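Molybdopterin-guanine dinucleotide biosynthesis protein B (mobB) (Archaeoglobus fulgidus, PDB 2F1R) probably binds GTP and takes part in the biosynthesis of the molybdopterin-guanine dinucleotide cofactor. Local coordinates at residues G108-V113 with R128-V133; V133-V138 with R145-E150. All blocks are in the same frame, centred on the assembly; numbering follows the deposited sequence.

Interaction 1. Residues G108-V113 with R128-V133; sequences GKDRIV and RILAVV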
ATOM      1  N   GLY A 108      -6.474 -19.700  10.967  1.00 13.84           N
ATOM      2  CA  GLY A 108      -5.794 -20.636  11.868  1.00 11.88           C
ATOM      3  C   GLY A 108      -4.475 -20.198  12.488  1.00 11.80           C
ATOM      4  O   GLY A 108      -3.793 -21.013  13.100  1.00 12.57           O
ATOM      5  N   LYS A 109      -4.099 -18.918  12.354  1.00 11.23           N
ATOM      6  CA  LYS A 109      -2.919 -18.403  13.063  1.00  9.91           C
ATOM      7  C   LYS A 109      -3.132 -18.427  14.569  1.00  8.84           C
ATOM      8  O   LYS A 109      -4.274 -18.291  15.022  1.00  9.73           O
ATOM      9  CB  LYS A 109      -2.571 -16.962  12.643  1.00  8.55           C
ATOM     10  CG  LYS A 109      -2.360 -16.718  11.183  1.00 10.62           C
ATOM     11  CD  LYS A 109      -1.225 -17.606  10.557  1.00  9.40           C
ATOM     12  CE  LYS A 109      -0.971 -17.161   9.122  1.00 14.05           C
ATOM     13  NZ  LYS A 109      -0.188 -18.184   8.404  1.00 14.20           N
ATOM     14  N   ASP A 110      -2.054 -18.582  15.356  1.00  7.99           N
ATOM     15  CA  ASP A 110      -2.143 -18.373  16.812  1.00  8.15           C
ATOM     16  C   ASP A 110      -2.942 -17.093  17.085  1.00  7.94           C
ATOM     17  O   ASP A 110      -2.791 -16.159  16.319  1.00  8.58           O
ATOM     18  CB  ASP A 110      -0.747 -18.177  17.392  1.00  8.52           C
ATOM     19  CG  ASP A 110       0.104 -19.457  17.299  1.00 13.03           C
ATOM     20  OD1 ASP A 110      -0.427 -20.489  16.811  1.00 16.25           O
ATOM     21  OD2 ASP A 110       1.289 -19.385  17.687  1.00 17.66           O
ATOM     22  N   ARG A 111      -3.729 -17.023  18.168  1.00  6.90           N
ATOM     23  CA  ARG A 111      -4.625 -15.880  18.397  1.00  5.79           C
ATOM     24  C   ARG A 111      -4.763 -15.495  19.846  1.00  7.26           C
ATOM     25  O   ARG A 111      -4.742 -16.350  20.747  1.00  5.82           O
ATOM     26  CB  ARG A 111      -6.047 -16.143  17.825  1.00  5.59           C
ATOM     27  CG  ARG A 111      -6.930 -17.242  18.533  1.00  5.07           C
ATOM     28  CD  ARG A 111      -6.783 -18.659  17.875  1.00  6.95           C
ATOM     29  NE  ARG A 111      -6.590 -18.536  16.418  1.00  7.46           N
ATOM     30  CZ  ARG A 111      -7.571 -18.465  15.540  1.00  6.86           C
ATOM     31  NH1 ARG A 111      -8.832 -18.567  15.929  1.00  7.61           N
ATOM     32  NH2 ARG A 111      -7.285 -18.356  14.265  1.00  9.19           N
ATOM     33  N   ILE A 112      -4.969 -14.197  20.041  1.00  7.61           N
ATOM     34  CA  ILE A 112      -5.533 -13.687  21.269  1.00  7.65           C
ATOM     35  C   ILE A 112      -6.999 -13.444  21.043  1.00  8.35           C
ATOM     36  O   ILE A 112      -7.369 -12.797  20.051  1.00  9.11           O
ATOM     37  CB  ILE A 112      -4.768 -12.432  21.747  1.00  8.32           C
ATOM     38  CG1 ILE A 112      -3.290 -12.812  22.038  1.00  6.08           C
ATOM     39  CG2 ILE A 112      -5.464 -11.801  22.975  1.00  9.26           C
ATOM     40  CD1 ILE A 112      -2.447 -11.634  22.578  1.00  7.41           C
ATOM     41  N   VAL A 113      -7.836 -13.993  21.938  1.00  7.81           N
ATOM     42  CA  VAL A 113      -9.301 -13.987  21.772  1.00  7.91           C
ATOM     43  C   VAL A 113      -9.901 -12.955  22.697  1.00  8.03           C
ATOM     44  O   VAL A 113      -9.745 -13.097  23.917  1.00  8.78           O
ATOM     45  CB  VAL A 113      -9.956 -15.365  22.110  1.00  8.55           C
ATOM     46  CG1 VAL A 113     -11.530 -15.271  22.048  1.00  8.89           C
ATOM     47  CG2 VAL A 113      -9.438 -16.449  21.175  1.00  7.75           C
ATOM     48  N   ARG A 128      -4.233 -21.916  17.527  1.00 12.75           N
ATOM     49  CA  ARG A 128      -3.836 -21.959  18.933  1.00 14.33           C
ATOM     50  C   ARG A 128      -4.188 -20.696  19.718  1.00 13.37           C
ATOM     51  O   ARG A 128      -3.797 -19.578  19.324  1.00 12.05           O
ATOM     52  CB  ARG A 128      -2.336 -22.249  19.059  1.00 16.21           C
ATOM     53  CG  ARG A 128      -1.963 -22.750  20.427  1.00 23.48           C
ATOM     54  CD  ARG A 128      -0.573 -23.412  20.424  1.00 31.12           C
ATOM     55  NE  ARG A 128       0.347 -22.566  21.160  1.00 39.02           N
ATOM     56  CZ  ARG A 128       1.476 -22.055  20.674  1.00 43.50           C
ATOM     57  NH1 ARG A 128       1.862 -22.325  19.416  1.00 43.21           N
ATOM     58  NH2 ARG A 128       2.227 -21.287  21.472  1.00 44.25           N
ATOM     59  N   ILE A 129      -4.932 -20.890  20.820  1.00 11.80           N
ATOM     60  CA  ILE A 129      -5.331 -19.779  21.680  1.00 11.88           C
ATOM     61  C   ILE A 129      -4.189 -19.536  22.661  1.00 12.43           C
ATOM     62  O   ILE A 129      -3.846 -20.393  23.490  1.00 11.03           O
ATOM     63  CB  ILE A 129      -6.714 -19.983  22.389  1.00 11.29           C
ATOM     64  CG1 ILE A 129      -7.849 -20.035  21.340  1.00 11.02           C
ATOM     65  CG2 ILE A 129      -6.974 -18.881  23.450  1.00 12.43           C
ATOM     66  CD1 ILE A 129      -9.146 -20.672  21.872  1.00 11.66           C
ATOM     67  N   LEU A 130      -3.631 -18.337  22.566  1.00 11.78           N
ATOM     68  CA  LEU A 130      -2.485 -17.985  23.360  1.00 11.95           C
ATOM     69  C   LEU A 130      -2.957 -17.335  24.627  1.00 11.38           C
ATOM     70  O   LEU A 130      -2.307 -17.481  25.700  1.00 10.62           O
ATOM     71  CB  LEU A 130      -1.595 -17.002  22.584  1.00 11.68           C
ATOM     72  CG  LEU A 130      -0.932 -17.520  21.303  1.00 12.25           C
ATOM     73  CD1 LEU A 130      -0.002 -16.524  20.756  1.00 12.92           C
ATOM     74  CD2 LEU A 130      -0.232 -18.860  21.545  1.00 17.85           C
ATOM     75  N   ALA A 131      -4.058 -16.567  24.500  1.00 10.64           N
ATOM     76  CA  ALA A 131      -4.644 -15.913  25.674  1.00  9.63           C
ATOM     77  C   ALA A 131      -6.025 -15.407  25.368  1.00 10.12           C
ATOM     78  O   ALA A 131      -6.390 -15.215  24.191  1.00 10.11           O
ATOM     79  CB  ALA A 131      -3.757 -14.756  26.135  1.00 10.46           C
ATOM     80  N   VAL A 132      -6.800 -15.177  26.428  1.00 10.19           N
ATOM     81  CA  VAL A 132      -8.143 -14.696  26.274  1.00  9.64           C
ATOM     82  C   VAL A 132      -8.199 -13.376  26.988  1.00  9.98           C
ATOM     83  O   VAL A 132      -7.684 -13.264  28.122  1.00 11.74           O
ATOM     84  CB  VAL A 132      -9.207 -15.702  26.820  1.00 11.10           C
ATOM     85  CG1 VAL A 132     -10.624 -15.069  26.812  1.00  8.67           C
ATOM     86  CG2 VAL A 132      -9.188 -17.082  26.004  1.00  9.51           C
ATOM     87  N   VAL A 133      -8.795 -12.374  26.331  1.00  9.99           N
ATOM     88  CA  VAL A 133      -9.048 -11.065  26.962  1.00  8.93           C
ATOM     89  C   VAL A 133     -10.554 -10.922  27.265  1.00  9.09           C
ATOM     90  O   VAL A 133     -11.383 -10.938  26.376  1.00  7.63           O
ATOM     91  CB  VAL A 133      -8.516  -9.929  26.120  1.00  9.29           C
ATOM     92  CG1 VAL A 133      -8.818  -8.588  26.766  1.00  8.60           C
ATOM     93  CG2 VAL A 133      -7.007 -10.105  25.927  1.00  9.80           C
TER
HETATM   94  O   HOH W   1      -2.354 -21.598  15.473  1.00 12.09           O
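Over one face of the Arg128 guanidinium lies the carboxylate of Asp110, the two planes 69° apart and the side chains running side by side. Asp110 OD2 and Arg128 NH1 are 3.5 Å apart, yet no N-H points at the oxygen, so this salt bridge is one of charge alone. A water bridges the same two residues, donating to Asp110 OD1 and Gly108 O and accepting from Arg128 N. The Arg111 guanidinium instead turns its edge to Lys109 O, which takes both NE (2.7 Å) and NH2 (3.1 Å) in the plane; the chain, bent at chi2 and chi3, curls back to the loop before the strand. Ser105 O takes NH2 as well, and Phe124 O, from the connection between the strands, takes NH1. Beyond, the backbones pair in parallel: Arg111 N to Arg128 O, Leu130 N to Arg111 O, Val113 N to Ala131 O, and Val133 N to Val113 O (2.7 Å). Branched side chains suit these strands: Val113 CG2 meets Ile129 CG1 at 3.9 Å on one face, and Ile112 CG2 meets Val133 CG2 at 3.7 Å on the other, where small Ala131 packs against Phe155 of helix 149-160. Strands 111-114 and 129-133 are thus neighbours in the parallel, helix-flanked sheet characteristic of P-loop NTPases.

Interaction 2. Residues V133-V138 with R145-E150; sequences VCDERV and RRDEVE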
ATOM      1  N   VAL A 133      -8.795 -12.374  26.331  1.00  9.99           N
ATOM      2  CA  VAL A 133      -9.048 -11.065  26.962  1.00  8.93           C
ATOM      3  C   VAL A 133     -10.554 -10.922  27.265  1.00  9.09           C
ATOM      4  O   VAL A 133     -11.383 -10.938  26.376  1.00  7.63           O
ATOM      5  CB  VAL A 133      -8.516  -9.929  26.120  1.00  9.29           C
ATOM      6  CG1 VAL A 133      -8.818  -8.588  26.766  1.00  8.60           C
ATOM      7  CG2 VAL A 133      -7.007 -10.105  25.927  1.00  9.80           C
ATOM      8  N   CYS A 134     -10.881 -10.806  28.546  1.00 10.04           N
ATOM      9  CA  CYS A 134     -12.264 -10.825  28.997  1.00 11.11           C
ATOM     10  C   CYS A 134     -12.319 -10.212  30.400  1.00 11.83           C
ATOM     11  O   CYS A 134     -11.486 -10.515  31.267  1.00 12.34           O
ATOM     12  CB  CYS A 134     -12.766 -12.259  29.017  1.00 10.35           C
ATOM     13  SG  CYS A 134     -14.531 -12.371  29.385  1.00 11.91           S
ATOM     14  N   ASP A 135     -13.255  -9.313  30.627  1.00 11.76           N
ATOM     15  CA  ASP A 135     -13.418  -8.723  31.987  1.00 14.63           C
ATOM     16  C   ASP A 135     -13.796  -9.710  33.098  1.00 13.53           C
ATOM     17  O   ASP A 135     -13.478  -9.521  34.268  1.00 15.22           O
ATOM     18  CB  ASP A 135     -14.357  -7.511  31.928  1.00 15.26           C
ATOM     19  CG  ASP A 135     -13.636  -6.260  31.414  1.00 19.49           C
ATOM     20  OD1 ASP A 135     -12.415  -6.114  31.652  1.00 24.25           O
ATOM     21  OD2 ASP A 135     -14.288  -5.408  30.801  1.00 25.73           O
ATOM     22  N   GLU A 136     -14.481 -10.760  32.695  1.00 13.97           N
ATOM     23  CA  GLU A 136     -14.835 -11.882  33.539  1.00 13.59           C
ATOM     24  C   GLU A 136     -13.768 -12.968  33.366  1.00 14.53           C
ATOM     25  O   GLU A 136     -13.347 -13.279  32.237  1.00 13.39           O
ATOM     26  CB  GLU A 136     -16.191 -12.423  33.085  1.00 12.25           C
ATOM     27  CG  GLU A 136     -16.766 -13.440  34.040  1.00 13.83           C
ATOM     28  CD  GLU A 136     -18.075 -14.077  33.564  1.00 14.42           C
ATOM     29  OE1 GLU A 136     -18.412 -15.075  34.213  1.00 13.10           O
ATOM     30  OE2 GLU A 136     -18.721 -13.618  32.560  1.00 13.70           O
ATOM     31  N   ARG A 137     -13.323 -13.536  34.482  1.00 15.70           N
ATOM     32  CA  ARG A 137     -12.396 -14.655  34.435  1.00 18.53           C
ATOM     33  C   ARG A 137     -12.847 -15.790  33.537  1.00 17.67           C
ATOM     34  O   ARG A 137     -14.009 -16.182  33.514  1.00 18.05           O
ATOM     35  CB  ARG A 137     -12.036 -15.147  35.852  1.00 18.92           C
ATOM     36  CG  ARG A 137     -11.570 -16.594  35.974  1.00 21.95           C
ATOM     37  CD  ARG A 137     -11.241 -16.963  37.482  1.00 23.17           C
ATOM     38  NE  ARG A 137      -9.970 -16.350  37.883  1.00 31.10           N
ATOM     39  CZ  ARG A 137      -8.784 -16.906  37.621  1.00 34.04           C
ATOM     40  NH1 ARG A 137      -8.745 -18.094  36.985  1.00 33.82           N
ATOM     41  NH2 ARG A 137      -7.653 -16.292  37.988  1.00 32.45           N
ATOM     42  N   VAL A 138     -11.886 -16.290  32.774  1.00 18.02           N
ATOM     43  CA  VAL A 138     -12.092 -17.375  31.852  1.00 18.94           C
ATOM     44  C   VAL A 138     -11.193 -18.563  32.297  1.00 19.42           C
ATOM     45  O   VAL A 138     -10.053 -18.349  32.700  1.00 19.24           O
ATOM     46  CB  VAL A 138     -11.762 -16.860  30.417  1.00 19.94           C
ATOM     47  CG1 VAL A 138     -11.352 -17.960  29.483  1.00 19.71           C
ATOM     48  CG2 VAL A 138     -12.991 -16.031  29.839  1.00 20.81           C
ATOM     49  N   ARG A 145      -7.737  -9.102  31.688  1.00 15.71           N
ATOM     50  CA  ARG A 145      -8.879  -8.201  31.529  1.00 18.47           C
ATOM     51  C   ARG A 145      -8.635  -7.205  30.393  1.00 18.95           C
ATOM     52  O   ARG A 145      -7.506  -6.949  30.056  1.00 19.06           O
ATOM     53  CB  ARG A 145      -9.129  -7.455  32.841  1.00 18.81           C
ATOM     54  CG  ARG A 145      -9.452  -8.357  34.021  1.00 20.43           C
ATOM     55  CD  ARG A 145      -9.392  -7.618  35.343  1.00 23.92           C
ATOM     56  NE  ARG A 145     -10.260  -6.449  35.375  1.00 30.48           N
ATOM     57  CZ  ARG A 145     -10.753  -5.916  36.496  1.00 34.87           C
ATOM     58  NH1 ARG A 145     -10.482  -6.482  37.686  1.00 34.25           N
ATOM     59  NH2 ARG A 145     -11.542  -4.836  36.436  1.00 33.70           N
ATOM     60  N   ARG A 146      -9.702  -6.632  29.833  1.00 21.91           N
ATOM     61  CA  ARG A 146      -9.647  -5.645  28.704  1.00 24.95           C
ATOM     62  C   ARG A 146      -8.643  -4.503  28.920  1.00 25.97           C
ATOM     63  O   ARG A 146      -7.960  -4.077  27.995  1.00 26.96           O
ATOM     64  CB  ARG A 146     -11.058  -5.049  28.455  1.00 25.66           C
ATOM     65  CG  ARG A 146     -11.822  -5.418  27.144  1.00 28.38           C
ATOM     66  CD  ARG A 146     -12.107  -6.963  26.791  1.00 34.78           C
ATOM     67  NE  ARG A 146     -13.020  -7.708  27.668  1.00 38.09           N
ATOM     68  CZ  ARG A 146     -14.366  -7.689  27.653  1.00 38.18           C
ATOM     69  NH1 ARG A 146     -15.045  -6.943  26.777  1.00 39.85           N
ATOM     70  NH2 ARG A 146     -15.042  -8.426  28.545  1.00 35.10           N
ATOM     71  N   ASP A 147      -8.533  -4.057  30.167  1.00 27.26           N
ATOM     72  CA  ASP A 147      -7.752  -2.902  30.589  1.00 28.27           C
ATOM     73  C   ASP A 147      -6.247  -3.129  30.750  1.00 28.23           C
ATOM     74  O   ASP A 147      -5.486  -2.191  30.972  1.00 28.04           O
ATOM     75  CB  ASP A 147      -8.320  -2.416  31.950  1.00 30.07           C
ATOM     76  CG  ASP A 147      -9.057  -3.551  32.767  1.00 34.76           C
ATOM     77  OD1 ASP A 147     -10.090  -4.123  32.277  1.00 36.51           O
ATOM     78  OD2 ASP A 147      -8.633  -3.843  33.939  1.00 40.23           O
ATOM     79  N   GLU A 148      -5.807  -4.376  30.690  1.00 27.29           N
ATOM     80  CA  GLU A 148      -4.448  -4.689  31.115  1.00 26.90           C
ATOM     81  C   GLU A 148      -3.476  -4.617  29.910  1.00 25.97           C
ATOM     82  O   GLU A 148      -2.703  -5.547  29.633  1.00 24.89           O
ATOM     83  CB  GLU A 148      -4.426  -6.081  31.773  1.00 26.27           C
ATOM     84  CG  GLU A 148      -5.087  -6.189  33.159  1.00 28.21           C
ATOM     85  CD  GLU A 148      -4.862  -7.573  33.766  1.00 27.94           C
ATOM     86  OE1 GLU A 148      -5.527  -8.531  33.340  1.00 29.55           O
ATOM     87  OE2 GLU A 148      -4.022  -7.724  34.665  1.00 27.77           O
ATOM     88  N   VAL A 149      -3.520  -3.494  29.208  1.00 25.86           N
ATOM     89  CA  VAL A 149      -2.895  -3.385  27.893  1.00 25.04           C
ATOM     90  C   VAL A 149      -1.406  -3.553  27.954  1.00 25.37           C
ATOM     91  O   VAL A 149      -0.828  -4.194  27.069  1.00 25.14           O
ATOM     92  CB  VAL A 149      -3.298  -2.078  27.142  1.00 25.69           C
ATOM     93  CG1 VAL A 149      -4.825  -1.898  27.144  1.00 22.58           C
ATOM     94  CG2 VAL A 149      -2.594  -0.839  27.710  1.00 25.87           C
ATOM     95  N   GLU A 150      -0.781  -3.010  29.000  1.00 24.63           N
ATOM     96  CA  GLU A 150       0.659  -3.207  29.209  1.00 24.96           C
ATOM     97  C   GLU A 150       1.035  -4.676  29.445  1.00 23.61           C
ATOM     98  O   GLU A 150       2.111  -5.144  28.978  1.00 23.09           O
ATOM     99  CB  GLU A 150       1.189  -2.331  30.363  1.00 26.50           C
ATOM    100  CG  GLU A 150       1.233  -0.827  30.052  1.00 30.35           C
ATOM    101  CD  GLU A 150       0.026  -0.031  30.593  1.00 37.16           C
ATOM    102  OE1 GLU A 150       0.057   1.228  30.525  1.00 40.18           O
ATOM    103  OE2 GLU A 150      -0.956  -0.646  31.083  1.00 41.00           O
TER
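Asp135 and Arg146 meet with their flat groups stacked: the carboxylate and guanidinium planes are 25° apart, and Asp135 OD2 stands 3.8 Å above one face of the guanidinium. Their long salt bridge therefore rests on charge, with no N-H directed at the oxygen. The other carboxylate oxygen, OD1, receives a weak hydrogen bond from the backbone N of Arg146 (3.3 Å), so a short acid reaches both the main chain and the charged end of one residue. Asp147 OD1 also comes within 3.1 Å of Asp135 OD1; the nearby positive charges of Arg145 and Arg146 probably ease this meeting of two acids.

Bends at chi2 (57°) and chi3 (66°) fold the Arg146 chain back over the other segment, laying its CD 3.7 Å from Val133 CG1. The long side chain thus offers methylenes to a buried valine and charge to an exposed aspartate. Cys134 O receives a CA-H...O contact from Arg145 CA, and Trp143 NE1 donates to the same oxygen.

Further out, a type I turn from Arg145 to Glu148 sets the position of Arg146. Glu148 OE1 ties it by accepting from Arg145 N (2.8 Å), while OE2 pairs with Arg151. Glu148 is at the N-cap position, right before helix 149-160. The contact thus joins the loop leaving strand 129-133 to the turn between edge strand 143-144 and helix 149-160, with Arg146 also touching Val114 of strand 111-114.

Interaction 1 closes before interaction 2 opens, and Val133 belongs to both: strand 129-133 ends where the loop of interaction 2 begins. Their centres lie about 14 Å apart on the same side of the chain's centre, and they also touch directly, Val132 CG1 packing 4.0 Å from Val138 CG2. Interaction 1 lies inside the parallel sheet, between strand 4-9 and edge strand 143-144; its centre is about 11 Å from the centre of the chain, that of interaction 2 about 18 Å. Helix 149-160 links them, covering the Ile112 and Ala131 face of the first and starting from the turn of the second. Together they extend the sheet outward from strand 4-9, whose following loop is a probable P-loop; Val113 and Arg146 come near it without touching.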